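Local coordinates for ribosomal protein uL16 3-hydroxylase (Escherichia coli, PDB 4CCL), which is a growth-regulating oxygenase that hydroxylates an arginine of ribosomal protein uL16 at C3, using iron(II), 2-oxoglutarate and oxygen, at residues D33-D38 and E91-L96; S47-R52 and L81-V86; D110-F115 and N197-F202; D130-Q135 and I178-P183. All coordinates share one frame; numbering follows the deposited sequence.

Contact 1. Residues D33-D38 and E91-L96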
loop_
_atom_site.group_PDB
_atom_site.type_symbol
_atom_site.label_atom_id
_atom_site.label_comp_id
_atom_site.label_asym_id
_atom_site.label_seq_id
_atom_site.Cartn_x
_atom_site.Cartn_y
_atom_site.Cartn_z
ATOM N N ASP B 33 -25.130 -21.108 30.437
ATOM C CA ASP B 33 -25.010 -20.087 29.408
ATOM C C ASP B 33 -24.797 -18.703 30.007
ATOM O O ASP B 33 -25.488 -18.316 30.948
ATOM C CB ASP B 33 -26.243 -20.096 28.505
ATOM C CG ASP B 33 -26.394 -21.398 27.745
ATOM O OD1 ASP B 33 -26.334 -22.472 28.381
ATOM O OD2 ASP B 33 -26.560 -21.351 26.510
ATOM N N PRO B 34 -23.825 -17.957 29.462
ATOM C CA PRO B 34 -23.500 -16.619 29.963
ATOM C C PRO B 34 -24.620 -15.628 29.677
ATOM O O PRO B 34 -24.790 -14.656 30.412
ATOM C CB PRO B 34 -22.246 -16.245 29.168
ATOM C CG PRO B 34 -22.338 -17.046 27.916
ATOM C CD PRO B 34 -22.996 -18.335 28.304
ATOM N N ILE B 35 -25.385 -15.888 28.623
ATOM C CA ILE B 35 -26.418 -14.964 28.186
ATOM C C ILE B 35 -27.674 -15.739 27.772
ATOM O O ILE B 35 -27.620 -16.952 27.564
ATOM C CB ILE B 35 -25.889 -14.064 27.036
ATOM C CG1 ILE B 35 -26.707 -12.778 26.912
ATOM C CG2 ILE B 35 -25.832 -14.831 25.729
ATOM C CD1 ILE B 35 -26.307 -11.907 25.739
ATOM N N SER B 36 -28.799 -15.038 27.663
ATOM C CA SER B 36 -30.076 -15.657 27.321
ATOM C C SER B 36 -30.531 -15.143 25.956
ATOM O O SER B 36 -30.102 -14.071 25.531
ATOM C CB SER B 36 -31.131 -15.339 28.388
ATOM O OG SER B 36 -31.821 -14.137 28.086
ATOM N N PRO B 37 -31.373 -15.919 25.250
ATOM C CA PRO B 37 -31.862 -15.519 23.923
ATOM C C PRO B 37 -32.511 -14.135 23.920
ATOM O O PRO B 37 -32.409 -13.403 22.932
ATOM C CB PRO B 37 -32.913 -16.587 23.609
ATOM C CG PRO B 37 -32.453 -17.786 24.353
ATOM C CD PRO B 37 -31.861 -17.257 25.632
ATOM N N ASP B 38 -33.165 -13.792 25.024
ATOM C CA ASP B 38 -33.784 -12.482 25.190
ATOM C C ASP B 38 -32.737 -11.375 25.248
ATOM O O ASP B 38 -32.812 -10.396 24.499
ATOM C CB ASP B 38 -34.651 -12.454 26.452
ATOM C CG ASP B 38 -35.992 -13.126 26.251
ATOM O OD1 ASP B 38 -36.473 -13.153 25.098
ATOM O OD2 ASP B 38 -36.566 -13.624 27.240
ATOM N N GLU B 91 -20.156 -8.776 29.759
ATOM C CA GLU B 91 -19.050 -9.309 30.571
ATOM C C GLU B 91 -19.109 -10.831 30.811
ATOM O O GLU B 91 -18.094 -11.527 30.639
ATOM C CB GLU B 91 -18.901 -8.556 31.908
ATOM C CG GLU B 91 -18.309 -7.158 31.821
ATOM C CD GLU B 91 -17.978 -6.587 33.195
ATOM O OE1 GLU B 91 -17.607 -7.374 34.092
ATOM O OE2 GLU B 91 -18.094 -5.355 33.380
ATOM N N PRO B 92 -20.282 -11.355 31.227
ATOM C CA PRO B 92 -20.370 -12.808 31.425
ATOM C C PRO B 92 -19.991 -13.602 30.176
ATOM O O PRO B 92 -19.406 -14.678 30.289
ATOM C CB PRO B 92 -21.848 -13.023 31.761
ATOM C CG PRO B 92 -22.263 -11.756 32.405
ATOM C CD PRO B 92 -21.520 -10.678 31.667
ATOM N N THR B 93 -20.311 -13.065 29.005
ATOM C CA THR B 93 -19.921 -13.693 27.752
ATOM C C THR B 93 -18.411 -13.586 27.575
ATOM O O THR B 93 -17.761 -14.535 27.135
ATOM C CB THR B 93 -20.653 -13.070 26.542
ATOM O OG1 THR B 93 -22.057 -13.337 26.640
ATOM C CG2 THR B 93 -20.130 -13.660 25.242
ATOM N N ALA B 94 -17.856 -12.435 27.946
ATOM C CA ALA B 94 -16.415 -12.222 27.873
ATOM C C ALA B 94 -15.671 -13.264 28.696
ATOM O O ALA B 94 -14.570 -13.683 28.325
ATOM C CB ALA B 94 -16.056 -10.820 28.340
ATOM N N ALA B 95 -16.276 -13.684 29.805
ATOM C CA ALA B 95 -15.691 -14.741 30.634
ATOM C C ALA B 95 -15.401 -16.046 29.872
ATOM O O ALA B 95 -14.468 -16.772 30.216
ATOM C CB ALA B 95 -16.563 -15.017 31.843
ATOM N N LEU B 96 -16.195 -16.337 28.844
ATOM C CA LEU B 96 -16.017 -17.556 28.051
ATOM C C LEU B 96 -14.675 -17.611 27.318
ATOM O O LEU B 96 -14.190 -18.690 26.979
ATOM C CB LEU B 96 -17.157 -17.717 27.034
ATOM C CG LEU B 96 -18.195 -18.821 27.258
ATOM C CD1 LEU B 96 -18.918 -19.145 25.957
ATOM C CD2 LEU B 96 -17.551 -20.068 27.841
#
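In this JmjC oxygenase, Pro34 and Ile35 meet the short helix 91-94 over one face of the antiparallel cupin sheet. That face carries Leu111, Ile113 and Tyr198. The segment 33-38 leads into helix 37-45, and Ser36 caps the start of that helix through Glu39 N. No hydrogen bond crosses the contact, and it holds by packing alone. The ring of Pro34 does most of the work. Its CB lies 3.4 Å from Pro92 O, against the backbone of the first helical turn. The approach is reciprocal, since Pro92 CB sits 3.6 Å from Pro34 O. The two proline rings meet at their beta carbons, with Pro34 CB and Pro92 CB 4.2 Å apart. Pro34 CG also comes within 4.5 Å of Leu96 CD1, a marginal contact. Leu96 is held one turn on by a backbone bond from its N to Thr93 O.

Thr93 is buried. Its OG1 is anti to the carbonyl carbon (chi1 -65°), which turns CG2 to the sheet, onto Leu111. The hydroxyl lies beside the backbone N and is hydrogen-bonded to His90 ND1. Toward segment 33-38 this oxygen meets carbon: Pro34 CB and Ile35 CB each lie 3.9 Å from Thr93 OG1.

Contact 2. Residues S47-R52 and L81-V86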
loop_
_atom_site.group_PDB
_atom_site.type_symbol
_atom_site.label_atom_id
_atom_site.label_comp_id
_atom_site.label_asym_id
_atom_site.label_seq_id
_atom_site.Cartn_x
_atom_site.Cartn_y
_atom_site.Cartn_z
ATOM N N SER B 47 -27.736 -0.437 17.863
ATOM C CA SER B 47 -27.264 -0.002 16.549
ATOM C C SER B 47 -25.754 -0.117 16.334
ATOM O O SER B 47 -25.283 -0.077 15.196
ATOM C CB SER B 47 -27.725 1.431 16.267
ATOM O OG SER B 47 -27.272 2.321 17.273
ATOM N N GLU B 48 -24.995 -0.258 17.417
ATOM C CA GLU B 48 -23.542 -0.351 17.307
ATOM C C GLU B 48 -23.089 -1.800 17.144
ATOM O O GLU B 48 -21.916 -2.073 16.893
ATOM C CB GLU B 48 -22.856 0.285 18.520
ATOM C CG GLU B 48 -23.750 1.192 19.349
ATOM C CD GLU B 48 -24.553 0.430 20.384
ATOM O OE1 GLU B 48 -24.015 -0.542 20.956
ATOM O OE2 GLU B 48 -25.720 0.804 20.625
ATOM N N VAL B 49 -24.033 -2.720 17.290
ATOM C CA VAL B 49 -23.760 -4.147 17.186
ATOM C C VAL B 49 -23.904 -4.656 15.751
ATOM O O VAL B 49 -24.797 -4.229 15.017
ATOM C CB VAL B 49 -24.706 -4.946 18.108
ATOM C CG1 VAL B 49 -24.329 -6.418 18.130
ATOM C CG2 VAL B 49 -24.681 -4.370 19.512
ATOM N N ASP B 50 -23.020 -5.571 15.359
ATOM C CA ASP B 50 -23.136 -6.251 14.076
ATOM C C ASP B 50 -23.947 -7.518 14.305
ATOM O O ASP B 50 -23.498 -8.439 14.988
ATOM C CB ASP B 50 -21.744 -6.600 13.526
ATOM C CG ASP B 50 -21.790 -7.227 12.131
ATOM O OD1 ASP B 50 -22.846 -7.756 11.724
ATOM O OD2 ASP B 50 -20.753 -7.197 11.434
ATOM N N SER B 51 -25.131 -7.569 13.705
ATOM C CA SER B 51 -26.002 -8.729 13.827
ATOM C C SER B 51 -26.724 -8.982 12.512
ATOM O O SER B 51 -26.860 -8.079 11.688
ATOM C CB SER B 51 -27.020 -8.533 14.953
ATOM O OG SER B 51 -27.859 -7.420 14.699
ATOM N N ARG B 52 -27.174 -10.216 12.314
ATOM C CA ARG B 52 -27.924 -10.566 11.113
ATOM C C ARG B 52 -28.888 -11.731 11.331
ATOM O O ARG B 52 -28.668 -12.582 12.187
ATOM C CB ARG B 52 -26.969 -10.869 9.953
ATOM C CG ARG B 52 -25.871 -11.868 10.282
ATOM C CD ARG B 52 -24.779 -11.847 9.218
ATOM N NE ARG B 52 -24.807 -13.030 8.363
ATOM C CZ ARG B 52 -24.041 -13.190 7.288
ATOM N NH1 ARG B 52 -23.188 -12.237 6.933
ATOM N NH2 ARG B 52 -24.130 -14.300 6.567
ATOM N N LEU B 81 -30.467 -16.133 14.411
ATOM C CA LEU B 81 -29.932 -14.809 14.695
ATOM C C LEU B 81 -28.457 -14.914 15.064
ATOM O O LEU B 81 -28.094 -15.624 16.002
ATOM C CB LEU B 81 -30.712 -14.153 15.839
ATOM C CG LEU B 81 -30.123 -12.860 16.410
ATOM C CD1 LEU B 81 -30.019 -11.784 15.336
ATOM C CD2 LEU B 81 -30.946 -12.372 17.594
ATOM N N LEU B 82 -27.613 -14.209 14.317
ATOM C CA LEU B 82 -26.177 -14.196 14.568
ATOM C C LEU B 82 -25.696 -12.829 15.038
ATOM O O LEU B 82 -25.920 -11.821 14.372
ATOM C CB LEU B 82 -25.405 -14.604 13.312
ATOM C CG LEU B 82 -25.481 -16.067 12.865
ATOM C CD1 LEU B 82 -26.663 -16.310 11.938
ATOM C CD2 LEU B 82 -24.178 -16.489 12.206
ATOM N N VAL B 83 -25.026 -12.802 16.184
ATOM C CA VAL B 83 -24.493 -11.562 16.734
ATOM C C VAL B 83 -22.980 -11.638 16.926
ATOM O O VAL B 83 -22.475 -12.515 17.629
ATOM C CB VAL B 83 -25.158 -11.207 18.075
ATOM C CG1 VAL B 83 -24.495 -9.980 18.681
ATOM C CG2 VAL B 83 -26.648 -10.976 17.883
ATOM N N GLN B 84 -22.268 -10.706 16.295
ATOM C CA GLN B 84 -20.809 -10.658 16.343
ATOM C C GLN B 84 -20.289 -9.997 17.615
ATOM O O GLN B 84 -20.907 -9.069 18.136
ATOM C CB GLN B 84 -20.274 -9.883 15.137
ATOM C CG GLN B 84 -20.643 -10.476 13.792
ATOM C CD GLN B 84 -19.780 -11.665 13.423
ATOM O OE1 GLN B 84 -18.634 -11.773 13.860
ATOM N NE2 GLN B 84 -20.329 -12.567 12.619
ATOM N N ALA B 85 -19.148 -10.483 18.099
ATOM C CA ALA B 85 -18.394 -9.847 19.184
ATOM C C ALA B 85 -19.214 -9.504 20.430
ATOM O O ALA B 85 -19.172 -8.370 20.908
ATOM C CB ALA B 85 -17.677 -8.604 18.665
ATOM N N VAL B 86 -19.949 -10.482 20.952
ATOM C CA VAL B 86 -20.773 -10.268 22.139
ATOM C C VAL B 86 -19.903 -9.935 23.351
ATOM O O VAL B 86 -20.316 -9.185 24.240
ATOM C CB VAL B 86 -21.655 -11.503 22.435
ATOM C CG1 VAL B 86 -22.429 -11.332 23.737
ATOM C CG2 VAL B 86 -22.611 -11.753 21.285
#
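Arg52 and Leu82 form an antiparallel hydrogen-bonded pair in the main sheet of the JmjC cupin fold. Arg52 N gives its hydrogen to Leu82 O at 2.9 Å, and Leu82 N returns one to Arg52 O at the same 2.9 Å. The returned bond is almost straight, with 177° at the hydrogen. A third bond runs from Gln84 N to Asp50 O, also 2.9 Å. Ser51 and Val83 form the non-hydrogen-bonded pair between these rungs. There Ser51 CA comes close to Leu82 O in a CA-H...O contact. In the sheet, strand 79-83 lies between strands 51-57 and 108-116.

The side chains fall on two faces. Arg52 and Leu82 share the face that looks toward Ser114 and the bound sulfate. The side chains pass at a slant, with Arg52 CG 4.1 Å from Leu82 CB. The guanidinium of Arg52 has a long, weak ion pair with Asp158. Next to them, Asp50 and Gln84 run alongside each other and point the same way. Their carboxylate and amide planes are 50° apart, and they touch through carbon, Asp50 CG to Gln84 CG at 3.8 Å.

Ser51 and Val83 lie on the other face, under Ala44 of helix 37-45. Here Val83 CG1 is anti to its backbone N (chi1 175°) and reaches Val49 CG1 at 3.6 Å.

Contact 3. Residues D110-F115 and N197-F202. With SO4 (sulfate ion), chain L.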
loop_
_atom_site.group_PDB
_atom_site.type_symbol
_atom_site.label_atom_id
_atom_site.label_comp_id
_atom_site.label_asym_id
_atom_site.label_seq_id
_atom_site.Cartn_x
_atom_site.Cartn_y
_atom_site.Cartn_z
ATOM N N ASP B 110 -12.682 -13.052 18.563
ATOM C CA ASP B 110 -13.842 -12.613 19.338
ATOM C C ASP B 110 -14.855 -13.746 19.511
ATOM O O ASP B 110 -14.659 -14.850 19.002
ATOM C CB ASP B 110 -14.529 -11.418 18.663
ATOM C CG ASP B 110 -13.885 -10.090 19.020
ATOM O OD1 ASP B 110 -13.565 -9.881 20.209
ATOM O OD2 ASP B 110 -13.676 -9.266 18.105
ATOM N N LEU B 111 -15.948 -13.446 20.209
ATOM C CA LEU B 111 -16.995 -14.420 20.504
ATOM C C LEU B 111 -18.287 -14.034 19.784
ATOM O O LEU B 111 -18.895 -13.012 20.107
ATOM C CB LEU B 111 -17.235 -14.468 22.020
ATOM C CG LEU B 111 -17.950 -15.641 22.712
ATOM C CD1 LEU B 111 -19.424 -15.733 22.368
ATOM C CD2 LEU B 111 -17.264 -16.950 22.397
HETATM N N MSE B 112 -18.716 -14.851 18.825
HETATM C CA MSE B 112 -19.992 -14.584 18.161
HETATM C C MSE B 112 -21.039 -15.613 18.584
HETATM O O MSE B 112 -20.752 -16.805 18.665
HETATM C CB MSE B 112 -19.831 -14.516 16.633
HETATM C CG MSE B 112 -20.062 -15.822 15.873
HETATM SE SE MSE B 112 -21.944 -16.163 15.423
HETATM C CE MSE B 112 -21.696 -17.847 14.481
ATOM N N ILE B 113 -22.249 -15.144 18.877
ATOM C CA ILE B 113 -23.303 -16.028 19.371
ATOM C C ILE B 113 -24.418 -16.195 18.347
ATOM O O ILE B 113 -24.828 -15.228 17.713
ATOM C CB ILE B 113 -23.917 -15.491 20.684
ATOM C CG1 ILE B 113 -22.834 -15.322 21.746
ATOM C CG2 ILE B 113 -25.019 -16.418 21.192
ATOM C CD1 ILE B 113 -23.350 -14.840 23.081
ATOM N N SER B 114 -24.910 -17.419 18.185
ATOM C CA SER B 114 -26.068 -17.639 17.328
ATOM C C SER B 114 -27.207 -18.311 18.089
ATOM O O SER B 114 -26.990 -19.273 18.824
ATOM C CB SER B 114 -25.695 -18.466 16.093
ATOM O OG SER B 114 -25.425 -19.815 16.434
ATOM N N PHE B 115 -28.419 -17.792 17.917
ATOM C CA PHE B 115 -29.612 -18.454 18.426
ATOM C C PHE B 115 -30.422 -18.984 17.257
ATOM O O PHE B 115 -30.777 -18.233 16.353
ATOM C CB PHE B 115 -30.473 -17.504 19.263
ATOM C CG PHE B 115 -31.835 -18.057 19.597
ATOM C CD1 PHE B 115 -31.985 -19.032 20.571
ATOM C CD2 PHE B 115 -32.965 -17.599 18.938
ATOM C CE1 PHE B 115 -33.233 -19.541 20.879
ATOM C CE2 PHE B 115 -34.216 -18.103 19.243
ATOM C CZ PHE B 115 -34.350 -19.076 20.215
ATOM N N ASN B 197 -25.391 -21.179 20.308
ATOM C CA ASN B 197 -24.024 -21.571 19.988
ATOM C C ASN B 197 -23.052 -20.419 20.185
ATOM O O ASN B 197 -23.343 -19.275 19.820
ATOM C CB ASN B 197 -23.928 -22.102 18.556
ATOM C CG ASN B 197 -24.147 -23.601 18.472
ATOM O OD1 ASN B 197 -23.723 -24.247 17.514
ATOM N ND2 ASN B 197 -24.806 -24.163 19.479
ATOM N N TYR B 198 -21.896 -20.730 20.760
ATOM C CA TYR B 198 -20.899 -19.714 21.041
ATOM C C TYR B 198 -19.626 -20.037 20.286
ATOM O O TYR B 198 -18.902 -20.965 20.634
ATOM C CB TYR B 198 -20.608 -19.665 22.542
ATOM C CG TYR B 198 -21.848 -19.525 23.388
ATOM C CD1 TYR B 198 -22.623 -20.636 23.706
ATOM C CD2 TYR B 198 -22.252 -18.285 23.860
ATOM C CE1 TYR B 198 -23.761 -20.517 24.471
ATOM C CE2 TYR B 198 -23.391 -18.154 24.631
ATOM C CZ TYR B 198 -24.140 -19.275 24.932
ATOM O OH TYR B 198 -25.276 -19.156 25.694
ATOM N N SER B 199 -19.329 -19.229 19.280
ATOM C CA SER B 199 -18.155 -19.450 18.459
ATOM C C SER B 199 -17.007 -18.558 18.908
ATOM O O SER B 199 -17.091 -17.325 18.830
ATOM C CB SER B 199 -18.482 -19.223 16.980
ATOM O OG SER B 199 -19.450 -20.157 16.527
ATOM N N VAL B 200 -15.938 -19.194 19.377
ATOM C CA VAL B 200 -14.718 -18.484 19.699
ATOM C C VAL B 200 -13.926 -18.543 18.418
ATOM O O VAL B 200 -13.464 -19.613 18.004
ATOM C CB VAL B 200 -13.905 -19.207 20.784
ATOM C CG1 VAL B 200 -12.626 -18.436 21.091
ATOM C CG2 VAL B 200 -14.733 -19.408 22.039
ATOM N N GLY B 201 -13.781 -17.384 17.787
ATOM C CA GLY B 201 -13.157 -17.299 16.487
ATOM C C GLY B 201 -11.704 -16.910 16.595
ATOM O O GLY B 201 -11.263 -16.371 17.611
ATOM N N PHE B 202 -10.961 -17.176 15.531
ATOM C CA PHE B 202 -9.553 -16.820 15.481
ATOM C C PHE B 202 -9.257 -16.028 14.219
ATOM O O PHE B 202 -10.067 -15.985 13.294
ATOM C CB PHE B 202 -8.671 -18.067 15.587
ATOM C CG PHE B 202 -8.632 -18.661 16.969
ATOM C CD1 PHE B 202 -9.680 -19.435 17.434
ATOM C CD2 PHE B 202 -7.552 -18.431 17.805
ATOM C CE1 PHE B 202 -9.651 -19.974 18.701
ATOM C CE2 PHE B 202 -7.516 -18.969 19.076
ATOM C CZ PHE B 202 -8.569 -19.741 19.525
HETATM S S SO4 L . -23.482 -20.862 13.655
HETATM O O1 SO4 L . -23.237 -20.853 15.095
HETATM O O2 SO4 L . -22.213 -20.796 12.935
HETATM O O3 SO4 L . -24.168 -22.094 13.280
HETATM O O4 SO4 L . -24.308 -19.709 13.312
#
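Tyr198 pairs with Ile113 across two neighbouring antiparallel strands of the JmjC cupin sheet. Its CB lies 4.1 Å from Leu111 CD1, and this methyl sits at the edge of the ring. Further out, Tyr198 CD2 is 3.7 Å from Ile113 CG1. Tyr198 CE2 then meets Ile113 CD1, also at 3.7 Å. The two side chains lie side by side and point the same way. CG of Tyr198 is anti to its carbonyl carbon (chi1 -52°), and CG1 of Ile113 takes the same position (chi1 -57°). At the tip, Tyr198 OH is hydrogen-bonded to Asp33 OD2. On the same face, Leu111 CD2 touches Val200 CG2.

The backbones are joined by five hydrogen bonds. Met112 and Ser199 exchange two, as do Ser114 and Asn197, and Gly201 N reaches Asp110 O.

Met112, modelled as selenomethionine, Ser114, Asn197 and Ser199 occupy the opposite face. Asn197 OD1 is taken up by Arg140 NH1 and Trp142 NE1. Ser114 and Arg140 are inferred substrate-binding residues. Both hold a sulfate, probably from the crystallisation liquor, which is consistent with an anion pocket. The bond from Ser114 OG to sulfate O1 is 2.8 Å long.

Contact 4. Residues D130-Q135 and I178-P183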
loop_
_atom_site.group_PDB
_atom_site.type_symbol
_atom_site.label_atom_id
_atom_site.label_comp_id
_atom_site.label_asym_id
_atom_site.label_seq_id
_atom_site.Cartn_x
_atom_site.Cartn_y
_atom_site.Cartn_z
ATOM N N ASP B 130 -9.597 -20.787 12.309
ATOM C CA ASP B 130 -9.940 -21.786 13.308
ATOM C C ASP B 130 -11.133 -21.289 14.111
ATOM O O ASP B 130 -11.326 -20.084 14.268
ATOM C CB ASP B 130 -8.761 -22.022 14.249
ATOM C CG ASP B 130 -7.482 -22.354 13.510
ATOM O OD1 ASP B 130 -6.789 -21.412 13.064
ATOM O OD2 ASP B 130 -7.171 -23.557 13.369
ATOM N N VAL B 131 -11.938 -22.217 14.614
ATOM C CA VAL B 131 -13.073 -21.847 15.447
ATOM C C VAL B 131 -13.384 -22.931 16.477
ATOM O O VAL B 131 -13.215 -24.123 16.208
ATOM C CB VAL B 131 -14.330 -21.530 14.589
ATOM C CG1 VAL B 131 -14.855 -22.781 13.899
ATOM C CG2 VAL B 131 -15.420 -20.873 15.433
ATOM N N PHE B 132 -13.805 -22.512 17.667
ATOM C CA PHE B 132 -14.348 -23.444 18.646
ATOM C C PHE B 132 -15.838 -23.167 18.772
ATOM O O PHE B 132 -16.236 -22.058 19.119
ATOM C CB PHE B 132 -13.673 -23.272 20.008
ATOM C CG PHE B 132 -12.261 -23.783 20.058
ATOM C CD1 PHE B 132 -11.203 -22.969 19.690
ATOM C CD2 PHE B 132 -11.990 -25.072 20.490
ATOM C CE1 PHE B 132 -9.903 -23.433 19.741
ATOM C CE2 PHE B 132 -10.692 -25.542 20.543
ATOM C CZ PHE B 132 -9.647 -24.720 20.169
ATOM N N ILE B 133 -16.671 -24.161 18.484
ATOM C CA ILE B 133 -18.109 -23.951 18.567
ATOM C C ILE B 133 -18.692 -24.641 19.796
ATOM O O ILE B 133 -18.753 -25.867 19.871
ATOM C CB ILE B 133 -18.832 -24.422 17.295
ATOM C CG1 ILE B 133 -18.228 -23.738 16.065
ATOM C CG2 ILE B 133 -20.318 -24.132 17.398
ATOM C CD1 ILE B 133 -18.745 -24.268 14.739
ATOM N N ILE B 134 -19.124 -23.828 20.753
ATOM C CA ILE B 134 -19.607 -24.303 22.041
ATOM C C ILE B 134 -21.124 -24.416 22.046
ATOM O O ILE B 134 -21.830 -23.440 21.791
ATOM C CB ILE B 134 -19.194 -23.334 23.168
ATOM C CG1 ILE B 134 -17.684 -23.092 23.141
ATOM C CG2 ILE B 134 -19.631 -23.867 24.524
ATOM C CD1 ILE B 134 -17.245 -21.876 23.936
ATOM N N GLN B 135 -21.623 -25.611 22.345
ATOM C CA GLN B 135 -23.059 -25.817 22.458
ATOM C C GLN B 135 -23.583 -25.287 23.788
ATOM O O GLN B 135 -23.085 -25.650 24.854
ATOM C CB GLN B 135 -23.413 -27.298 22.306
ATOM C CG GLN B 135 -24.902 -27.596 22.451
ATOM C CD GLN B 135 -25.733 -27.007 21.326
ATOM O OE1 GLN B 135 -25.381 -27.128 20.152
ATOM N NE2 GLN B 135 -26.837 -26.359 21.680
ATOM N N ILE B 178 -17.952 -29.014 22.614
ATOM C CA ILE B 178 -17.230 -28.081 21.760
ATOM C C ILE B 178 -16.797 -28.771 20.477
ATOM O O ILE B 178 -16.307 -29.901 20.505
ATOM C CB ILE B 178 -15.976 -27.535 22.458
ATOM C CG1 ILE B 178 -16.324 -27.032 23.857
ATOM C CG2 ILE B 178 -15.343 -26.423 21.634
ATOM C CD1 ILE B 178 -15.124 -26.674 24.676
ATOM N N LEU B 179 -16.990 -28.091 19.353
ATOM C CA LEU B 179 -16.510 -28.581 18.073
ATOM C C LEU B 179 -15.386 -27.680 17.564
ATOM O O LEU B 179 -15.629 -26.536 17.179
ATOM C CB LEU B 179 -17.660 -28.617 17.066
ATOM C CG LEU B 179 -17.326 -28.929 15.606
ATOM C CD1 LEU B 179 -16.700 -30.305 15.478
ATOM C CD2 LEU B 179 -18.573 -28.823 14.741
ATOM N N TYR B 180 -14.160 -28.196 17.561
ATOM C CA TYR B 180 -13.034 -27.457 17.005
ATOM C C TYR B 180 -12.876 -27.755 15.523
ATOM O O TYR B 180 -12.713 -28.911 15.133
ATOM C CB TYR B 180 -11.717 -27.781 17.714
ATOM C CG TYR B 180 -10.532 -27.274 16.922
ATOM C CD1 TYR B 180 -10.261 -25.915 16.847
ATOM C CD2 TYR B 180 -9.709 -28.145 16.214
ATOM C CE1 TYR B 180 -9.196 -25.436 16.110
ATOM C CE2 TYR B 180 -8.642 -27.673 15.474
ATOM C CZ TYR B 180 -8.392 -26.317 15.426
ATOM O OH TYR B 180 -7.335 -25.837 14.695
ATOM N N ILE B 181 -12.961 -26.707 14.709
ATOM C CA ILE B 181 -12.744 -26.795 13.268
ATOM C C ILE B 181 -11.555 -25.957 12.784
ATOM O O ILE B 181 -11.558 -24.737 12.945
ATOM C CB ILE B 181 -14.002 -26.380 12.490
ATOM C CG1 ILE B 181 -15.245 -27.038 13.102
ATOM C CG2 ILE B 181 -13.852 -26.745 11.022
ATOM C CD1 ILE B 181 -16.554 -26.567 12.506
ATOM N N PRO B 182 -10.531 -26.605 12.203
ATOM C CA PRO B 182 -9.448 -25.862 11.549
ATOM C C PRO B 182 -9.953 -25.251 10.247
ATOM O O PRO B 182 -10.968 -25.711 9.726
ATOM C CB PRO B 182 -8.407 -26.948 11.237
ATOM C CG PRO B 182 -8.851 -28.172 11.982
ATOM C CD PRO B 182 -10.329 -28.058 12.110
ATOM N N PRO B 183 -9.257 -24.231 9.719
ATOM C CA PRO B 183 -9.679 -23.617 8.454
ATOM C C PRO B 183 -9.588 -24.580 7.276
ATOM O O PRO B 183 -8.660 -25.385 7.208
ATOM C CB PRO B 183 -8.677 -22.473 8.271
ATOM C CG PRO B 183 -7.498 -22.858 9.092
ATOM C CD PRO B 183 -8.069 -23.566 10.279
#
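Phe132 and Tyr180 meet obliquely across a pair of antiparallel strands in the JmjC cupin fold, next to the iron-binding region. Four backbone bonds join the strands. Val131 and Ile181 exchange two, and Ile133 and Leu179 exchange two more. The bond from Ile133 N approaches Leu179 O from above the carbonyl plane, 40° out of it.

The dense part is the aromatic side. Tyr180 CD1 lies over one face of the Phe132 ring, toward its rim, 3.6 Å from Phe132 CZ. The ring planes are inclined at 39°. Ile178 CG2 comes in at the edge of the same ring, 3.8 Å from Phe132 CD2. Phe12 packs against both aromatic rings.

The aliphatic contacts are somewhat wider. Ile134 CG1 and Ile178 CG1 are 4.2 Å apart at one end. On the opposite face of the sheet, Ile133 CD1 and Ile181 CD1 meet at 3.9 Å, and Val131 CG1 lies 4.0 Å from Ile181 CB. Ile181 is near His187, a ligand of the catalytic iron. The solvent side is at Pro183, which is partly exposed.

Asp130 closes the far end. Tyr180 OH donates to Asp130 OD2 at 2.6 Å, meeting it on the anti side, somewhat out of the carboxylate plane. The carboxylate and ring planes are nearly parallel, 9° apart. Asp130 OD1 takes a salt bridge from Arg107 and a hydrogen bond from Gln18 NE2, while Gln18 N bonds to Tyr180 OH. This buried carboxylate therefore has partners on both oxygens, which would probably favour its charged form.

Contacts 2, 3 and 4 are strand pairings of one sheet. Contacts 2 and 3 have centres 11 Å apart and are joined through strands 79-83 and 108-116, with Val83 N 2.9 Å from Ile113 O. Contacts 3 and 4 lie 9 Å apart by centres and are joined by strands 195-202 and 131-135, where Ile134 N is 2.9 Å from Tyr198 O. Contact 1 covers the face away from the sulfate. Its Ile35 CG2 packs on Ile113 CD1 at 3.6 Å, and its Leu96 reaches Ile134 of contact 4. The sulfate-side face carries Leu82, Ser114 and Ile133, which is consistent with contacts 2, 3 and 4 bordering the substrate pocket.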